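Local atomic coordinates of M152 protein (Murid herpesvirus 1, PDB entry 4G59), a protein that is an MHC class I-like viral protein that probably binds host RAE-1 stress ligands and so blunts natural killer cell recognition through NKG2D. Residues Tyr220-Met225 against Lys232-Leu237; Ala177-Arg182 against Thr203-Ala208; Asn87-Gly92 against Asp143-Tyr148. One frame throughout, in Å; residues are numbered along the deposited sequence.

Interaction 1: Tyr220-Met225 against Lys232-Leu237; sequences YKYMRM and KVEAWL
The ring of Y222 fills the hollow between E234 and W236 on the neighbouring strand. Its CG sits between backbone N and carbonyl carbon (chi1 48°), which folds the ring back over the strands, and Y222 CE1 comes to 3.6 Å from E234 CB. The ring and the E234 carboxylate run side by side, their planes nearly perpendicular. W236 NE1 points its hydrogen, within the indole plane, at Y222 OH 3.2 Å away, and the phenol also meets E234 OE2 in a bond modelled so short that its length is doubtful. One face of the Y222 ring lies over the carbonyl O of E234; R224 NH2 covers the opposite face. The strands form an antiparallel hairpin of an immunoglobulin-like domain, with paired backbone bonds at Y220-W236, Y222-E234 and R224-K232. On the other side of the sheet the contacts are made by aliphatic carbons: M223 CG rides alongside V233 CG2 at 4.0 Å. The small A235 suits the close K221-A235 pair, whose CA atoms are 4.1 Å apart, and K221 CB just reaches A235 CB, also at 4.0 Å. V233 and A235 bear on I211 of the facing sheet, whose carbonyl takes up K221 NZ. On the Y222 side, W236 stacks on an aromatic ring of another protein chain, and R224 NE salt-bridges an acidic side chain there.

Interaction 2: Ala177-Arg182 against Thr203-Ala208; sequences AMDNPR and TQVPLA
M178 lays its thioether end along V205, the two side chains sliding past each other in opposite directions. A bend at the last torsion (chi3 -39°) curls the methyl inward, so that M178 CE rests 3.7 Å from V205 CG2 and also meets the backbone, 3.3 Å from Q204 O. A long, flexible methionine suits this place, since it can follow an uneven surface of methyl and carbonyl. V205, branched at CB, in turn spreads its two methyls over the end of the helix: CG2 takes the methionine side, while V205 CG1 reaches D179 CB at 3.9 Å. L207 comes next, crossing D179 at about a right angle. L207 CD1 stands over the flat face of the carboxylate, 3.7 Å from D179 CG and almost straight above it. The oxygens of that buried group are satisfied by other residues, OD2 by R14 and T256 and OD1 by W258, so an acidic side chain can lie against leucine here. Across the two segments themselves no hydrogen bond forms. This is the junction where helix 161-178 of the MHC-like platform gives way to the immunoglobulin-like domain, and D179 is the first residue to leave the helical conformation. Past it the chain is shaped by an Asx turn, in which N180 OD1 accepts from R182 N at 2.8 Å. The facing loop, between strands 196-203 and 210-213, kinks at P206 in an inverse gamma turn, closed by the bond from L207 N to V205 O, 2.8 Å long; proline's restricted backbone fits such a bend. I175, earlier on the helix, touches V205, P206 and L207, while W61 packs on M178.

Interaction 3: Asn87-Gly92 against Asp143-Tyr148; sequences NVFKAG and DDIARY
This is a small apolar helix-to-helix contact near the surface of the MHC-like platform, where V88 and F89, at the end of helix 68-89, meet D144, I145 and Y148 of the short helix 142-148. V88 does most of the touching. With CG1 anti to the backbone N (chi1 -178°), its methyls divide between two residues one helical turn apart: V88 CG2 lies 3.6 Å from Y148 CE2, and V88 CG1 is 4.0 Å from D144 CB. A beta-branched residue suits the task, filling the dip between an aspartate's methylene and a tyrosine ring with one compact fork. Alongside, F89 CZ reaches I145 CG1 at 4.2 Å, the longer side chains spanning a wider backbone gap than that between V88 and D144. D144 offers V88 only its methylene, while its OD1 accepts a nearly straight bond from R147 NE, 2.9 Å long, through the anti lone pair. That salt bridge, three residues along the same helix, ties the carboxylate to its own helix. Beyond F89 the helix stops, K90 adopting a positive phi (75°). Y148 also stacks on Y84, one turn back along helix 68-89. V140, in the loop before helix 142-148, packs against V88, F89 and I145, while F89 meets M114 and I145 meets Q112 of strand 106-114, and A146 rests on strand 128-130.

Overall arrangement
Followed from the N terminus, the three contacts come in series; none encloses or crosses another. Interaction 3 is first, closing a 50-residue excursion that carries strands 95-103, 106-114, 117-123 and 128-130 and so tying two helices of the platform together above that sheet. Helix 161-178 then leads to interaction 2, which closes around strands 185-191 and 196-203 and fastens the platform to the immunoglobulin-like domain. Interaction 1 follows, bridging only the short connection between two adjacent strands of that domain. Interactions 1 and 2 touch, with M223 CE 3.8 Å from L207 O, whereas 87-92/143-148 lies on the opposite side of the chain's centre, its nearest atoms about 22 Å from interaction 1.

Interaction 1: Tyr220-Met225 against Lys232-Leu237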
loop_
_atom_site.group_PDB
_atom_site.type_symbol
_atom_site.label_atom_id
_atom_site.label_comp_id
_atom_site.label_asym_id
_atom_site.label_seq_id
_atom_site.Cartn_x
_atom_site.Cartn_y
_atom_site.Cartn_z
ATOM N N TYR B 220 -9.331 -2.264 -10.067
ATOM C CA TYR B 220 -8.496 -1.824 -8.978
ATOM C C TYR B 220 -8.220 -3.061 -8.129
ATOM O O TYR B 220 -9.139 -3.813 -7.813
ATOM C CB TYR B 220 -9.249 -0.754 -8.183
ATOM C CG TYR B 220 -8.523 -0.325 -6.935
ATOM C CD1 TYR B 220 -7.259 0.219 -7.006
ATOM C CD2 TYR B 220 -9.109 -0.469 -5.683
ATOM C CE1 TYR B 220 -6.589 0.599 -5.872
ATOM C CE2 TYR B 220 -8.443 -0.087 -4.538
ATOM C CZ TYR B 220 -7.184 0.439 -4.642
ATOM O OH TYR B 220 -6.522 0.829 -3.506
ATOM N N LYS B 221 -6.959 -3.287 -7.783
ATOM C CA LYS B 221 -6.571 -4.522 -7.108
ATOM C C LYS B 221 -5.543 -4.213 -6.056
ATOM O O LYS B 221 -4.841 -3.200 -6.152
ATOM C CB LYS B 221 -5.968 -5.528 -8.089
ATOM C CG LYS B 221 -5.094 -4.900 -9.147
ATOM C CD LYS B 221 -4.035 -5.851 -9.675
ATOM C CE LYS B 221 -3.480 -5.336 -11.004
ATOM N NZ LYS B 221 -4.516 -5.262 -12.089
ATOM N N TYR B 222 -5.426 -5.100 -5.070
ATOM C CA TYR B 222 -4.417 -4.938 -4.032
ATOM C C TYR B 222 -4.304 -6.257 -3.299
ATOM O O TYR B 222 -5.132 -7.144 -3.517
ATOM C CB TYR B 222 -4.840 -3.832 -3.066
ATOM C CG TYR B 222 -6.273 -3.968 -2.603
ATOM C CD1 TYR B 222 -6.625 -4.909 -1.646
ATOM C CD2 TYR B 222 -7.271 -3.157 -3.123
ATOM C CE1 TYR B 222 -7.931 -5.046 -1.215
ATOM C CE2 TYR B 222 -8.581 -3.284 -2.705
ATOM C CZ TYR B 222 -8.904 -4.226 -1.748
ATOM O OH TYR B 222 -10.199 -4.366 -1.321
ATOM N N MET B 223 -3.299 -6.395 -2.436
ATOM C CA MET B 223 -3.147 -7.583 -1.586
ATOM C C MET B 223 -3.122 -7.153 -0.119
ATOM O O MET B 223 -2.642 -6.073 0.208
ATOM C CB MET B 223 -1.868 -8.380 -1.908
ATOM C CG MET B 223 -1.866 -9.132 -3.238
ATOM S SD MET B 223 -0.338 -10.087 -3.538
ATOM C CE MET B 223 -0.488 -11.333 -2.267
ATOM N N ARG B 224 -3.640 -7.998 0.766
ATOM C CA ARG B 224 -3.560 -7.744 2.206
ATOM C C ARG B 224 -2.893 -8.918 2.906
ATOM O O ARG B 224 -3.206 -10.081 2.611
ATOM C CB ARG B 224 -4.958 -7.519 2.791
ATOM C CG ARG B 224 -5.746 -6.403 2.128
ATOM C CD ARG B 224 -5.120 -5.051 2.409
ATOM N NE ARG B 224 -5.943 -3.945 1.907
ATOM C CZ ARG B 224 -5.495 -2.998 1.091
ATOM N NH1 ARG B 224 -4.239 -3.008 0.689
ATOM N NH2 ARG B 224 -6.296 -2.039 0.679
ATOM N N MET B 225 -1.990 -8.627 3.835
ATOM C CA MET B 225 -1.347 -9.678 4.621
ATOM C C MET B 225 -1.876 -9.585 6.044
ATOM O O MET B 225 -1.914 -8.485 6.619
ATOM C CB MET B 225 0.180 -9.496 4.622
ATOM C CG MET B 225 0.936 -10.748 5.081
ATOM S SD MET B 225 2.668 -10.341 5.370
ATOM C CE MET B 225 2.876 -9.333 3.982
ATOM N N LYS B 232 -4.740 -12.128 1.186
ATOM C CA LYS B 232 -5.947 -11.825 0.434
ATOM C C LYS B 232 -5.595 -11.040 -0.820
ATOM O O LYS B 232 -4.933 -10.003 -0.739
ATOM C CB LYS B 232 -6.910 -11.018 1.309
ATOM C CG LYS B 232 -8.112 -10.433 0.598
ATOM C CD LYS B 232 -9.385 -10.685 1.402
ATOM C CE LYS B 232 -9.569 -9.763 2.602
ATOM N NZ LYS B 232 -9.873 -8.380 2.163
ATOM N N VAL B 233 -6.039 -11.539 -1.973
ATOM C CA VAL B 233 -5.920 -10.827 -3.252
ATOM C C VAL B 233 -7.326 -10.378 -3.581
ATOM O O VAL B 233 -8.257 -11.174 -3.515
ATOM C CB VAL B 233 -5.409 -11.742 -4.382
ATOM C CG1 VAL B 233 -5.326 -10.967 -5.713
ATOM C CG2 VAL B 233 -4.066 -12.339 -4.000
ATOM N N GLU B 234 -7.500 -9.103 -3.914
ATOM C CA GLU B 234 -8.850 -8.586 -4.083
ATOM C C GLU B 234 -8.860 -7.583 -5.207
ATOM O O GLU B 234 -7.885 -6.860 -5.384
ATOM C CB GLU B 234 -9.341 -7.941 -2.784
ATOM C CG GLU B 234 -10.820 -7.526 -2.791
ATOM C CD GLU B 234 -11.418 -7.487 -1.388
ATOM O OE1 GLU B 234 -12.074 -8.475 -0.975
ATOM O OE2 GLU B 234 -11.221 -6.476 -0.689
ATOM N N ALA B 235 -9.950 -7.543 -5.974
ATOM C CA ALA B 235 -10.064 -6.599 -7.101
ATOM C C ALA B 235 -11.480 -6.095 -7.232
ATOM O O ALA B 235 -12.426 -6.804 -6.876
ATOM C CB ALA B 235 -9.608 -7.236 -8.431
ATOM N N TRP B 236 -11.626 -4.891 -7.776
ATOM C CA TRP B 236 -12.927 -4.267 -7.940
ATOM C C TRP B 236 -13.208 -3.867 -9.383
ATOM O O TRP B 236 -12.358 -3.253 -10.048
ATOM C CB TRP B 236 -13.009 -3.029 -7.057
ATOM C CG TRP B 236 -13.082 -3.375 -5.611
ATOM C CD1 TRP B 236 -12.040 -3.512 -4.743
ATOM C CD2 TRP B 236 -14.273 -3.630 -4.858
ATOM N NE1 TRP B 236 -12.511 -3.836 -3.488
ATOM C CE2 TRP B 236 -13.880 -3.919 -3.532
ATOM C CE3 TRP B 236 -15.630 -3.654 -5.171
ATOM C CZ2 TRP B 236 -14.809 -4.228 -2.519
ATOM C CZ3 TRP B 236 -16.554 -3.955 -4.162
ATOM C CH2 TRP B 236 -16.138 -4.237 -2.859
ATOM N N LEU B 237 -14.408 -4.216 -9.845
ATOM C CA LEU B 237 -14.887 -3.867 -11.179
ATOM C C LEU B 237 -16.097 -2.941 -11.036
ATOM O O LEU B 237 -16.955 -3.119 -10.142
ATOM C CB LEU B 237 -15.284 -5.142 -11.958
ATOM C CG LEU B 237 -16.143 -5.014 -13.227
ATOM C CD1 LEU B 237 -15.334 -4.414 -14.367
ATOM C CD2 LEU B 237 -16.756 -6.342 -13.668
#

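Interaction 2: Ala177-Arg182 against Thr203-Ala208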
loop_
_atom_site.group_PDB
_atom_site.type_symbol
_atom_site.label_atom_id
_atom_site.label_comp_id
_atom_site.label_asym_id
_atom_site.label_seq_id
_atom_site.Cartn_x
_atom_site.Cartn_y
_atom_site.Cartn_z
ATOM N N ALA B 177 5.940 -25.732 -2.677
ATOM C CA ALA B 177 5.343 -26.994 -2.194
ATOM C C ALA B 177 3.902 -26.879 -1.724
ATOM O O ALA B 177 3.157 -27.855 -1.795
ATOM C CB ALA B 177 6.206 -27.629 -1.052
ATOM N N MET B 178 3.518 -25.718 -1.194
ATOM C CA MET B 178 2.175 -25.594 -0.611
ATOM C C MET B 178 1.225 -25.077 -1.650
ATOM O O MET B 178 0.014 -25.107 -1.454
ATOM C CB MET B 178 2.145 -24.614 0.559
ATOM C CG MET B 178 3.030 -24.942 1.724
ATOM S SD MET B 178 2.619 -23.906 3.139
ATOM C CE MET B 178 2.299 -22.331 2.359
ATOM N N ASP B 179 1.784 -24.574 -2.744
ATOM C CA ASP B 179 1.001 -23.856 -3.739
ATOM C C ASP B 179 0.067 -24.777 -4.513
ATOM O O ASP B 179 0.480 -25.542 -5.383
ATOM C CB ASP B 179 1.922 -23.090 -4.698
ATOM C CG ASP B 179 1.213 -22.617 -5.947
ATOM O OD1 ASP B 179 0.066 -22.132 -5.857
ATOM O OD2 ASP B 179 1.825 -22.728 -7.021
ATOM N N ASN B 180 -1.207 -24.664 -4.191
ATOM C CA ASN B 180 -2.230 -25.466 -4.796
ATOM C C ASN B 180 -3.462 -24.601 -4.991
ATOM O O ASN B 180 -4.136 -24.273 -4.024
ATOM C CB ASN B 180 -2.546 -26.640 -3.878
ATOM C CG ASN B 180 -3.566 -27.582 -4.473
ATOM O OD1 ASN B 180 -4.429 -27.181 -5.268
ATOM N ND2 ASN B 180 -3.478 -28.847 -4.089
ATOM N N PRO B 181 -3.786 -24.276 -6.253
ATOM C CA PRO B 181 -4.907 -23.385 -6.588
ATOM C C PRO B 181 -6.224 -23.879 -5.995
ATOM O O PRO B 181 -7.130 -23.068 -5.798
ATOM C CB PRO B 181 -5.010 -23.485 -8.120
ATOM C CG PRO B 181 -3.796 -24.214 -8.588
ATOM C CD PRO B 181 -3.253 -24.989 -7.427
ATOM N N ARG B 182 -6.339 -25.189 -5.755
ATOM C CA ARG B 182 -7.584 -25.750 -5.230
ATOM C C ARG B 182 -7.696 -25.559 -3.727
ATOM O O ARG B 182 -8.772 -25.734 -3.172
ATOM C CB ARG B 182 -7.763 -27.232 -5.631
ATOM C CG ARG B 182 -7.704 -27.409 -7.143
ATOM C CD ARG B 182 -7.863 -28.838 -7.646
ATOM N NE ARG B 182 -8.138 -28.778 -9.084
ATOM C CZ ARG B 182 -7.212 -28.553 -10.009
ATOM N NH1 ARG B 182 -5.933 -28.388 -9.661
ATOM N NH2 ARG B 182 -7.566 -28.496 -11.285
ATOM N N THR B 203 -5.742 -16.973 0.556
ATOM C CA THR B 203 -4.735 -18.005 0.384
ATOM C C THR B 203 -3.689 -17.892 1.482
ATOM O O THR B 203 -3.589 -16.850 2.140
ATOM C CB THR B 203 -4.072 -17.869 -1.008
ATOM O OG1 THR B 203 -3.240 -19.006 -1.280
ATOM C CG2 THR B 203 -3.246 -16.545 -1.125
ATOM N N GLN B 204 -2.914 -18.957 1.680
ATOM C CA GLN B 204 -1.844 -18.967 2.685
ATOM C C GLN B 204 -0.474 -19.135 2.033
ATOM O O GLN B 204 0.505 -19.533 2.677
ATOM C CB GLN B 204 -2.072 -20.105 3.670
ATOM C CG GLN B 204 -3.343 -19.962 4.524
ATOM C CD GLN B 204 -3.559 -21.166 5.444
ATOM O OE1 GLN B 204 -2.660 -21.992 5.626
ATOM N NE2 GLN B 204 -4.751 -21.269 6.018
ATOM N N VAL B 205 -0.426 -18.842 0.740
ATOM C CA VAL B 205 0.754 -19.062 -0.070
ATOM C C VAL B 205 1.176 -17.733 -0.684
ATOM O O VAL B 205 0.532 -17.240 -1.608
ATOM C CB VAL B 205 0.456 -20.077 -1.166
ATOM C CG1 VAL B 205 1.644 -20.215 -2.128
ATOM C CG2 VAL B 205 0.120 -21.412 -0.534
ATOM N N PRO B 206 2.262 -17.147 -0.161
ATOM C CA PRO B 206 2.649 -15.783 -0.542
ATOM C C PRO B 206 3.301 -15.658 -1.916
ATOM O O PRO B 206 4.509 -15.379 -2.013
ATOM C CB PRO B 206 3.663 -15.389 0.545
ATOM C CG PRO B 206 4.252 -16.745 1.040
ATOM C CD PRO B 206 3.068 -17.681 0.966
ATOM N N LEU B 207 2.520 -15.796 -2.975
ATOM C CA LEU B 207 3.067 -15.566 -4.315
ATOM C C LEU B 207 2.644 -14.208 -4.869
ATOM O O LEU B 207 1.646 -13.618 -4.422
ATOM C CB LEU B 207 2.662 -16.692 -5.272
ATOM C CG LEU B 207 3.292 -18.046 -4.965
ATOM C CD1 LEU B 207 2.537 -19.195 -5.631
ATOM C CD2 LEU B 207 4.779 -18.018 -5.395
ATOM N N ALA B 208 3.407 -13.700 -5.837
ATOM C CA ALA B 208 3.034 -12.436 -6.475
ATOM C C ALA B 208 1.927 -12.648 -7.495
ATOM O O ALA B 208 2.162 -12.614 -8.691
ATOM C CB ALA B 208 4.227 -11.759 -7.113
#

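Interaction 3: Asn87-Gly92 against Asp143-Tyr148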
loop_
_atom_site.group_PDB
_atom_site.type_symbol
_atom_site.label_atom_id
_atom_site.label_comp_id
_atom_site.label_asym_id
_atom_site.label_seq_id
_atom_site.Cartn_x
_atom_site.Cartn_y
_atom_site.Cartn_z
ATOM N N ASN B 87 21.045 13.955 10.349
ATOM C CA ASN B 87 22.226 14.661 9.839
ATOM C C ASN B 87 22.067 15.382 8.496
ATOM O O ASN B 87 22.772 16.352 8.235
ATOM C CB ASN B 87 23.424 13.712 9.740
ATOM C CG ASN B 87 23.788 13.082 11.069
ATOM O OD1 ASN B 87 23.280 13.474 12.119
ATOM N ND2 ASN B 87 24.685 12.099 11.029
ATOM N N VAL B 88 21.169 14.902 7.640
ATOM C CA VAL B 88 21.029 15.468 6.303
ATOM C C VAL B 88 19.702 16.185 6.100
ATOM O O VAL B 88 19.674 17.322 5.629
ATOM C CB VAL B 88 21.227 14.408 5.192
ATOM C CG1 VAL B 88 21.115 15.053 3.797
ATOM C CG2 VAL B 88 22.573 13.720 5.350
ATOM N N PHE B 89 18.605 15.464 6.242
ATOM C CA PHE B 89 17.302 16.095 6.099
ATOM C C PHE B 89 16.856 17.005 7.240
ATOM O O PHE B 89 16.324 18.082 7.020
ATOM C CB PHE B 89 16.257 15.083 5.664
ATOM C CG PHE B 89 16.363 14.738 4.217
ATOM C CD1 PHE B 89 15.695 15.483 3.271
ATOM C CD2 PHE B 89 17.175 13.709 3.795
ATOM C CE1 PHE B 89 15.800 15.187 1.944
ATOM C CE2 PHE B 89 17.287 13.416 2.464
ATOM C CZ PHE B 89 16.599 14.159 1.537
ATOM N N LYS B 90 17.062 16.534 8.458
ATOM C CA LYS B 90 16.813 17.297 9.670
ATOM C C LYS B 90 15.334 17.399 9.973
ATOM O O LYS B 90 14.936 17.960 10.976
ATOM C CB LYS B 90 17.458 18.673 9.597
ATOM C CG LYS B 90 18.925 18.639 9.906
ATOM C CD LYS B 90 19.583 19.946 9.561
ATOM C CE LYS B 90 21.040 19.933 9.965
ATOM N NZ LYS B 90 21.761 18.768 9.399
ATOM N N ALA B 91 14.529 16.817 9.106
ATOM C CA ALA B 91 13.093 16.778 9.277
ATOM C C ALA B 91 12.785 15.334 9.004
ATOM O O ALA B 91 13.396 14.735 8.131
ATOM C CB ALA B 91 12.418 17.664 8.282
ATOM N N GLY B 92 11.860 14.758 9.746
ATOM C CA GLY B 92 11.658 13.322 9.640
ATOM C C GLY B 92 10.691 12.968 8.529
ATOM O O GLY B 92 9.643 12.346 8.770
ATOM N N ASP B 143 24.868 15.531 -3.525
ATOM C CA ASP B 143 26.036 14.735 -3.155
ATOM C C ASP B 143 25.721 13.883 -1.935
ATOM O O ASP B 143 26.030 12.682 -1.888
ATOM C CB ASP B 143 27.240 15.626 -2.825
ATOM C CG ASP B 143 27.676 16.487 -3.985
ATOM O OD1 ASP B 143 28.102 15.921 -5.011
ATOM O OD2 ASP B 143 27.617 17.730 -3.850
ATOM N N ASP B 144 25.114 14.528 -0.941
ATOM C CA ASP B 144 24.746 13.875 0.304
ATOM C C ASP B 144 23.720 12.745 0.105
ATOM O O ASP B 144 23.832 11.669 0.711
ATOM C CB ASP B 144 24.207 14.917 1.284
ATOM C CG ASP B 144 25.262 15.417 2.239
ATOM O OD1 ASP B 144 26.290 14.719 2.381
ATOM O OD2 ASP B 144 25.051 16.494 2.856
ATOM N N ILE B 145 22.731 12.999 -0.746
ATOM C CA ILE B 145 21.709 12.002 -1.066
ATOM C C ILE B 145 22.299 10.779 -1.780
ATOM O O ILE B 145 21.971 9.631 -1.459
ATOM C CB ILE B 145 20.611 12.616 -1.930
ATOM C CG1 ILE B 145 19.846 13.664 -1.121
ATOM C CG2 ILE B 145 19.684 11.538 -2.489
ATOM C CD1 ILE B 145 19.021 14.596 -1.967
ATOM N N ALA B 146 23.182 11.039 -2.734
ATOM C CA ALA B 146 23.844 9.982 -3.473
ATOM C C ALA B 146 24.694 9.128 -2.540
ATOM O O ALA B 146 24.733 7.898 -2.662
ATOM C CB ALA B 146 24.693 10.580 -4.583
ATOM N N ARG B 147 25.387 9.773 -1.609
ATOM C CA ARG B 147 26.343 9.048 -0.768
ATOM C C ARG B 147 25.585 8.142 0.203
ATOM O O ARG B 147 26.032 7.028 0.531
ATOM C CB ARG B 147 27.346 10.011 -0.087
ATOM C CG ARG B 147 27.051 10.425 1.363
ATOM C CD ARG B 147 28.084 11.457 1.929
ATOM N NE ARG B 147 28.053 12.768 1.257
ATOM C CZ ARG B 147 28.981 13.204 0.395
ATOM N NH1 ARG B 147 30.032 12.443 0.093
ATOM N NH2 ARG B 147 28.863 14.397 -0.170
ATOM N N TYR B 148 24.406 8.595 0.623
ATOM C CA TYR B 148 23.570 7.770 1.483
ATOM C C TYR B 148 22.811 6.707 0.685
ATOM O O TYR B 148 22.353 5.699 1.253
ATOM C CB TYR B 148 22.646 8.633 2.334
ATOM C CG TYR B 148 23.353 9.152 3.561
ATOM C CD1 TYR B 148 23.412 8.393 4.720
ATOM C CD2 TYR B 148 23.980 10.393 3.556
ATOM C CE1 TYR B 148 24.067 8.859 5.846
ATOM C CE2 TYR B 148 24.641 10.863 4.672
ATOM C CZ TYR B 148 24.684 10.093 5.817
ATOM O OH TYR B 148 25.347 10.564 6.932
#